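PDB 4DU5: PfkB from Polaromonas sp. JS666, which probably transfers a phosphate group from ATP to a sugar or related substrate, as other carbohydrate kinases of the PfkB (ribokinase-like) family do. Local coordinates for residues A[89-94]-A[102-107]; A[191-196]-A[226-231]; A[297-300]-A[306-309]. All blocks are in the same frame, centred on the assembly; numbering follows the deposited sequence.

Contact 1 of 3, residues A[89-94]-A[102-107]; sequences YLLAAM and SHVVCD
L91 of helix 85-95 reaches across to V104 of strand 100-106, a contact inside a beta-alpha-beta crossover: strand 75-81 leads into the helix, and the chain returns to lay strand 100-106 parallel beside strand 75-81, as the outermost strand of the large sheet within this chain. The unit illustrates how a crossover helix is seated on its own strands; between these two segments the link is one methyl of a leucine. The side chain of L91 has CG anti to the backbone N (chi1 -176°), which turns its fork toward the strand, and methyl CD1 does all the touching. It sits 3.8 Å from CB of V104 and 3.9 Å from the CG1 methyl of the same valine, the two side chains lying antiparallel, side by side. The backbones stay well apart, with 7.7 Å between CA of L91 and CA of V104, and no hydrogen bond joins the two segments.

The closely packed side is the one that faces the sheet. V104 is buried, its side chain also meeting W77 of strand 75-81, while L91 touches C101 earlier on the edge strand. Deeper under the helix, L90 and M94, a selenomethionine, continue the apolar layer: L90 rests on L81 and T57, M94 on W77 and I99. The other side is looser. L91 and C106 both remain partly exposed, and the CB of V105 is directed away from the helix, the residue itself being exposed. In keeping with the strand alternation, V104 and C106 turn their side chains to the helix, and the same L91 methyl that lies against V104 extends to C106 at the more open end, where CD1 is 4.2 Å from SG.

Contact 2 of 3, residues A[191-196]-A[226-231]; sequences PNLRPT and RFLTGE
L193, in the loop that follows strand 186-190, spreads its two methyls over two neighbouring residues of helix 222-229. With CG beside the backbone N and anti to the carbonyl carbon (chi1 -59°), its fork faces the helix: CD1 lies 4.0 Å from CD1 of F227, meeting the ring at a slant, and CD2 lies 4.0 Å from CD2 of L228. On the helix, F227 swings CG anti to its N (chi1 -172°), which brings the ring to L193. Ring and isobutyl group, on successive helix positions, each meet one methyl. The second branch of L228 serves P191, whose CB is 3.7 Å from CD1 of the leucine.

Helix 201-212 closes the group, M204 meeting L193 and F227, and I208 meeting P191 and L228; R205 adds a cation-pi contact to F227. Beyond T229, the helix ends at G230 with positive phi, and T229 OG1 accepts from E231 N in an ST turn. Apolar packing between the loop after a parallel strand and the helices beside it is consistent with the alpha/beta fold of the ribokinase-like (PfkB) family, in which helices flank a central, largely parallel sheet.

Contact 3 of 3, residues A[297-300]-A[306-309]; sequences DGLG and KRGA
R307 extends with CG anti to the backbone N (chi1 -176°) and then bends at chi3 (-64°), which carries its guanidinium from helix 301-316 to the carboxylate of D297. The setting is a tight turn between two consecutive helices, 283-296 and 301-316: the first ends in a Schellman motif at G298, and G300 takes the N-cap position of the second. R307, further along that second helix, reaches back to the turn. One carboxylate oxygen does the work. NH1 of R307 donates to OD2 of D297 at 3.0 Å, in a salt bridge, while a second bond from NH2 to the same oxygen is weak. OD2 lies at the edge of the guanidinium, close to its plane, but NH1 approaches from above the carboxylate plane, the two flat groups being turned 65° against each other.

Neither charge relies on this pair alone. D297 OD2 is also in a salt bridge with R328, and R307 NH1 is hydrogen-bonded to the hydroxyl of S293; OD2 is thus shared by two arginines, which probably offsets the closeness of their like charges. This is a surface contact, with L299 exposed although its side chain rests on A294 of helix 283-296. Crossing the arginine at about a right angle, L299 brings CD1 obliquely against the guanidinium, near NH2 of R307.

Overall arrangement
The three contacts follow one another along the chain without overlapping, and each lies in a different part of the same alpha/beta fold. Contact 1 belongs to the crossover at one border of the large sheet; contact 2 joins a loop after a central strand to a later helix; contact 3 spans a turn between two helices near the C-terminal end. Contacts 1 and 2 lie on opposite sides of the chain's centre, their own centres about 31 Å apart. Contact 3 is about 30 Å from contact 1 and 25 Å from contact 2, centre to centre. None touches another: the nearest atoms of contact 2 are about 14 Å from those of both contact 1 and contact 3.

Contact 1 of 3, residues A[89-94]-A[102-107]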
loop_
_atom_site.group_PDB
_atom_site.type_symbol
_atom_site.label_atom_id
_atom_site.label_comp_id
_atom_site.label_asym_id
_atom_site.label_seq_id
_atom_site.Cartn_x
_atom_site.Cartn_y
_atom_site.Cartn_z
ATOM N N TYR A 89 11.720 -2.067 6.877
ATOM C CA TYR A 89 12.277 -3.162 6.115
ATOM C C TYR A 89 13.329 -2.640 5.094
ATOM O O TYR A 89 14.444 -3.168 5.001
ATOM C CB TYR A 89 11.165 -3.973 5.444
ATOM C CG TYR A 89 11.688 -4.885 4.370
ATOM C CD1 TYR A 89 12.294 -6.107 4.688
ATOM C CD2 TYR A 89 11.634 -4.504 3.035
ATOM C CE1 TYR A 89 12.824 -6.932 3.684
ATOM C CE2 TYR A 89 12.152 -5.311 2.049
ATOM C CZ TYR A 89 12.739 -6.518 2.376
ATOM O OH TYR A 89 13.220 -7.292 1.368
ATOM N N LEU A 90 12.985 -1.594 4.359
ATOM C CA LEU A 90 13.860 -1.071 3.324
ATOM C C LEU A 90 15.168 -0.530 3.879
ATOM O O LEU A 90 16.232 -0.732 3.294
ATOM C CB LEU A 90 13.137 -0.011 2.501
ATOM C CG LEU A 90 11.991 -0.586 1.663
ATOM C CD1 LEU A 90 11.284 0.518 0.909
ATOM C CD2 LEU A 90 12.474 -1.673 0.710
ATOM N N LEU A 91 15.088 0.147 5.013
ATOM C CA LEU A 91 16.255 0.674 5.660
ATOM C C LEU A 91 17.167 -0.472 6.103
ATOM O O LEU A 91 18.367 -0.438 5.879
ATOM C CB LEU A 91 15.851 1.547 6.850
ATOM C CG LEU A 91 17.043 2.229 7.534
ATOM C CD1 LEU A 91 17.472 3.473 6.736
ATOM C CD2 LEU A 91 16.756 2.560 8.982
ATOM N N ALA A 92 16.589 -1.489 6.719
ATOM C CA ALA A 92 17.355 -2.626 7.218
ATOM C C ALA A 92 17.914 -3.548 6.130
ATOM O O ALA A 92 18.988 -4.137 6.320
ATOM C CB ALA A 92 16.528 -3.434 8.219
ATOM N N ALA A 93 17.205 -3.716 5.011
ATOM C CA ALA A 93 17.714 -4.595 3.946
ATOM C C ALA A 93 18.804 -3.892 3.161
ATOM O O ALA A 93 19.730 -4.515 2.682
ATOM C CB ALA A 93 16.612 -5.070 3.033
HETATM N N MSE A 94 18.699 -2.578 3.064
HETATM C CA MSE A 94 19.737 -1.761 2.450
HETATM C C MSE A 94 21.019 -1.668 3.290
HETATM O O MSE A 94 22.104 -1.613 2.728
HETATM C CB MSE A 94 19.193 -0.372 2.172
HETATM C CG MSE A 94 19.517 0.114 0.821
HETATM SE SE MSE A 94 18.948 -1.102 -0.601
HETATM C CE MSE A 94 17.073 -1.411 -0.087
ATOM N N SER A 102 23.068 6.610 6.471
ATOM C CA SER A 102 22.984 7.815 7.306
ATOM C C SER A 102 22.156 8.937 6.688
ATOM O O SER A 102 21.690 9.823 7.389
ATOM C CB SER A 102 24.395 8.333 7.626
ATOM O OG SER A 102 25.110 8.593 6.434
ATOM N N HIS A 103 21.968 8.905 5.380
ATOM C CA HIS A 103 21.239 9.986 4.733
ATOM C C HIS A 103 19.899 9.547 4.212
ATOM O O HIS A 103 19.310 10.198 3.336
ATOM C CB HIS A 103 22.085 10.680 3.673
ATOM C CG HIS A 103 23.157 11.540 4.261
ATOM N ND1 HIS A 103 23.174 12.910 4.114
ATOM C CD2 HIS A 103 24.210 11.229 5.054
ATOM C CE1 HIS A 103 24.203 13.407 4.780
ATOM N NE2 HIS A 103 24.861 12.407 5.339
ATOM N N VAL A 104 19.405 8.463 4.800
ATOM C CA VAL A 104 18.036 8.102 4.598
ATOM C C VAL A 104 17.216 8.701 5.730
ATOM O O VAL A 104 17.282 8.256 6.876
ATOM C CB VAL A 104 17.842 6.593 4.526
ATOM C CG1 VAL A 104 16.401 6.273 4.182
ATOM C CG2 VAL A 104 18.784 5.987 3.482
ATOM N N VAL A 105 16.467 9.745 5.403
ATOM C CA VAL A 105 15.533 10.311 6.344
ATOM C C VAL A 105 14.327 9.376 6.450
ATOM O O VAL A 105 13.647 9.092 5.463
ATOM C CB VAL A 105 15.054 11.701 5.899
ATOM C CG1 VAL A 105 14.063 12.265 6.908
ATOM C CG2 VAL A 105 16.236 12.655 5.697
ATOM N N CYS A 106 14.074 8.897 7.652
ATOM C CA CYS A 106 12.853 8.222 7.935
ATOM C C CYS A 106 11.899 9.208 8.599
ATOM O O CYS A 106 11.971 9.445 9.800
ATOM C CB CYS A 106 13.162 7.065 8.829
ATOM S SG CYS A 106 14.447 6.076 8.092
ATOM N N ASP A 107 11.012 9.774 7.788
ATOM C CA ASP A 107 10.057 10.788 8.189
ATOM C C ASP A 107 8.687 10.212 8.530
ATOM O O ASP A 107 7.925 9.875 7.623
ATOM C CB ASP A 107 9.890 11.756 7.028
ATOM C CG ASP A 107 8.928 12.880 7.327
ATOM O OD1 ASP A 107 8.077 12.748 8.239
ATOM O OD2 ASP A 107 9.021 13.909 6.621
#

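Contact 2 of 3, residues A[191-196]-A[226-231]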
loop_
_atom_site.group_PDB
_atom_site.type_symbol
_atom_site.label_atom_id
_atom_site.label_comp_id
_atom_site.label_asym_id
_atom_site.label_seq_id
_atom_site.Cartn_x
_atom_site.Cartn_y
_atom_site.Cartn_z
ATOM N N PRO A 191 20.575 6.717 -18.662
ATOM C CA PRO A 191 19.328 7.332 -19.148
ATOM C C PRO A 191 18.148 6.372 -19.228
ATOM O O PRO A 191 17.649 6.094 -20.324
ATOM C CB PRO A 191 19.694 7.801 -20.554
ATOM C CG PRO A 191 20.805 6.954 -20.972
ATOM C CD PRO A 191 21.554 6.528 -19.753
ATOM N N ASN A 192 17.706 5.863 -18.086
ATOM C CA ASN A 192 16.535 4.991 -18.038
ATOM C C ASN A 192 15.285 5.704 -18.500
ATOM O O ASN A 192 15.090 6.874 -18.177
ATOM C CB ASN A 192 16.305 4.574 -16.603
ATOM C CG ASN A 192 17.119 3.393 -16.219
ATOM O OD1 ASN A 192 16.977 2.310 -16.805
ATOM N ND2 ASN A 192 17.977 3.568 -15.226
ATOM N N LEU A 193 14.417 5.013 -19.226
ATOM C CA LEU A 193 13.156 5.622 -19.636
ATOM C C LEU A 193 12.003 4.999 -18.896
ATOM O O LEU A 193 11.735 3.807 -19.042
ATOM C CB LEU A 193 12.929 5.441 -21.132
ATOM C CG LEU A 193 13.946 5.990 -22.101
ATOM C CD1 LEU A 193 13.248 6.113 -23.426
ATOM C CD2 LEU A 193 14.453 7.335 -21.614
ATOM N N ARG A 194 11.316 5.794 -18.094
ATOM C CA ARG A 194 10.079 5.330 -17.502
ATOM C C ARG A 194 9.012 6.350 -17.881
ATOM O O ARG A 194 8.949 7.445 -17.297
ATOM C CB ARG A 194 10.210 5.187 -15.992
ATOM C CG ARG A 194 11.447 4.407 -15.533
ATOM C CD ARG A 194 11.123 2.990 -15.148
ATOM N NE ARG A 194 12.237 2.130 -15.496
ATOM C CZ ARG A 194 13.100 1.618 -14.626
ATOM N NH1 ARG A 194 12.985 1.869 -13.316
ATOM N NH2 ARG A 194 14.082 0.840 -15.071
ATOM N N PRO A 195 8.178 6.009 -18.883
ATOM C CA PRO A 195 7.236 6.981 -19.442
ATOM C C PRO A 195 6.092 7.329 -18.462
ATOM O O PRO A 195 5.747 8.516 -18.306
ATOM C CB PRO A 195 6.711 6.289 -20.712
ATOM C CG PRO A 195 7.347 4.888 -20.735
ATOM C CD PRO A 195 7.909 4.643 -19.372
ATOM N N THR A 196 5.528 6.316 -17.804
ATOM C CA THR A 196 4.520 6.517 -16.772
ATOM C C THR A 196 4.920 7.639 -15.812
ATOM O O THR A 196 4.072 8.335 -15.267
ATOM C CB THR A 196 4.300 5.241 -15.921
ATOM O OG1 THR A 196 5.293 5.176 -14.880
ATOM C CG2 THR A 196 4.315 3.944 -16.801
ATOM N N ARG A 226 18.002 5.275 -29.442
ATOM C CA ARG A 226 17.260 5.554 -30.671
ATOM C C ARG A 226 16.141 6.542 -30.351
ATOM O O ARG A 226 16.017 7.563 -31.018
ATOM C CB ARG A 226 16.749 4.265 -31.362
ATOM N N PHE A 227 15.379 6.276 -29.295
ATOM C CA PHE A 227 14.369 7.227 -28.850
ATOM C C PHE A 227 14.922 8.607 -28.494
ATOM O O PHE A 227 14.321 9.621 -28.828
ATOM C CB PHE A 227 13.627 6.680 -27.646
ATOM C CG PHE A 227 12.432 7.507 -27.236
ATOM C CD1 PHE A 227 12.590 8.627 -26.410
ATOM C CD2 PHE A 227 11.147 7.148 -27.657
ATOM C CE1 PHE A 227 11.502 9.392 -26.023
ATOM C CE2 PHE A 227 10.042 7.894 -27.276
ATOM C CZ PHE A 227 10.222 9.030 -26.451
ATOM N N LEU A 228 16.057 8.635 -27.802
ATOM C CA LEU A 228 16.594 9.867 -27.245
ATOM C C LEU A 228 17.269 10.744 -28.273
ATOM O O LEU A 228 17.135 11.959 -28.245
ATOM C CB LEU A 228 17.565 9.563 -26.094
ATOM C CG LEU A 228 16.985 9.022 -24.778
ATOM C CD1 LEU A 228 18.058 8.692 -23.799
ATOM C CD2 LEU A 228 16.011 9.996 -24.134
ATOM N N THR A 229 17.989 10.122 -29.189
ATOM C CA THR A 229 18.903 10.855 -30.050
ATOM C C THR A 229 18.443 10.899 -31.500
ATOM O O THR A 229 18.820 11.796 -32.240
ATOM C CB THR A 229 20.332 10.277 -29.956
ATOM O OG1 THR A 229 20.380 8.992 -30.576
ATOM C CG2 THR A 229 20.743 10.114 -28.518
ATOM N N GLY A 230 17.621 9.932 -31.899
ATOM C CA GLY A 230 17.159 9.837 -33.283
ATOM C C GLY A 230 18.084 9.024 -34.162
ATOM O O GLY A 230 17.742 8.711 -35.289
ATOM N N GLU A 231 19.256 8.670 -33.637
ATOM C CA GLU A 231 20.278 7.918 -34.370
ATOM C C GLU A 231 19.915 6.451 -34.365
ATOM O O GLU A 231 19.158 6.025 -33.508
ATOM C CB GLU A 231 21.649 8.113 -33.720
ATOM C CG GLU A 231 22.174 9.552 -33.722
ATOM C CD GLU A 231 22.845 9.942 -35.037
ATOM O OE1 GLU A 231 22.984 9.070 -35.937
ATOM O OE2 GLU A 231 23.238 11.127 -35.171
#

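Contact 3 of 3, residues A[297-300]-A[306-309]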
loop_
_atom_site.group_PDB
_atom_site.type_symbol
_atom_site.label_atom_id
_atom_site.label_comp_id
_atom_site.label_asym_id
_atom_site.label_seq_id
_atom_site.Cartn_x
_atom_site.Cartn_y
_atom_site.Cartn_z
ATOM N N ASP A 297 37.792 0.884 -9.810
ATOM C CA ASP A 297 38.784 -0.104 -9.398
ATOM C C ASP A 297 40.122 0.141 -10.105
ATOM O O ASP A 297 41.108 -0.560 -9.838
ATOM C CB ASP A 297 38.307 -1.528 -9.764
ATOM C CG ASP A 297 37.349 -2.172 -8.707
ATOM O OD1 ASP A 297 36.960 -1.558 -7.683
ATOM O OD2 ASP A 297 36.971 -3.346 -8.901
ATOM N N GLY A 298 40.165 1.102 -11.030
ATOM C CA GLY A 298 41.381 1.341 -11.843
ATOM C C GLY A 298 41.607 0.560 -13.152
ATOM O O GLY A 298 42.610 0.765 -13.780
ATOM N N LEU A 299 40.705 -0.337 -13.556
ATOM C CA LEU A 299 40.783 -0.995 -14.858
ATOM C C LEU A 299 40.438 -0.063 -16.044
ATOM O O LEU A 299 39.737 0.953 -15.897
ATOM C CB LEU A 299 39.855 -2.203 -14.900
ATOM C CG LEU A 299 40.175 -3.559 -14.238
ATOM C CD1 LEU A 299 38.864 -4.213 -13.950
ATOM C CD2 LEU A 299 41.044 -4.549 -15.085
ATOM N N GLY A 300 40.952 -0.419 -17.227
ATOM C CA GLY A 300 40.722 0.351 -18.421
ATOM C C GLY A 300 39.293 0.184 -18.889
ATOM O O GLY A 300 38.577 -0.715 -18.440
ATOM N N LYS A 306 33.546 -5.281 -20.264
ATOM C CA LYS A 306 33.319 -6.715 -20.233
ATOM C C LYS A 306 32.848 -7.137 -18.858
ATOM O O LYS A 306 31.951 -7.984 -18.753
ATOM C CB LYS A 306 34.496 -7.558 -20.742
ATOM C CG LYS A 306 35.639 -7.747 -19.781
ATOM C CD LYS A 306 36.081 -9.185 -19.690
ATOM C CE LYS A 306 36.204 -9.814 -21.054
ATOM N NZ LYS A 306 37.013 -11.072 -20.914
ATOM N N ARG A 307 33.398 -6.514 -17.810
ATOM C CA ARG A 307 32.807 -6.753 -16.484
ATOM C C ARG A 307 31.306 -6.398 -16.514
ATOM O O ARG A 307 30.451 -7.250 -16.237
ATOM C CB ARG A 307 33.518 -6.027 -15.350
ATOM C CG ARG A 307 32.909 -6.399 -13.988
ATOM C CD ARG A 307 33.405 -5.561 -12.877
ATOM N NE ARG A 307 34.834 -5.741 -12.666
ATOM C CZ ARG A 307 35.573 -5.016 -11.824
ATOM N NH1 ARG A 307 35.036 -4.025 -11.125
ATOM N NH2 ARG A 307 36.855 -5.274 -11.676
ATOM N N GLY A 308 31.001 -5.154 -16.885
ATOM C CA GLY A 308 29.630 -4.730 -17.108
ATOM C C GLY A 308 28.856 -5.802 -17.830
ATOM O O GLY A 308 27.785 -6.248 -17.364
ATOM N N ALA A 309 29.413 -6.237 -18.957
ATOM C CA ALA A 309 28.757 -7.236 -19.785
ATOM C C ALA A 309 28.596 -8.585 -19.072
ATOM O O ALA A 309 27.523 -9.168 -19.142
ATOM C CB ALA A 309 29.462 -7.386 -21.165
#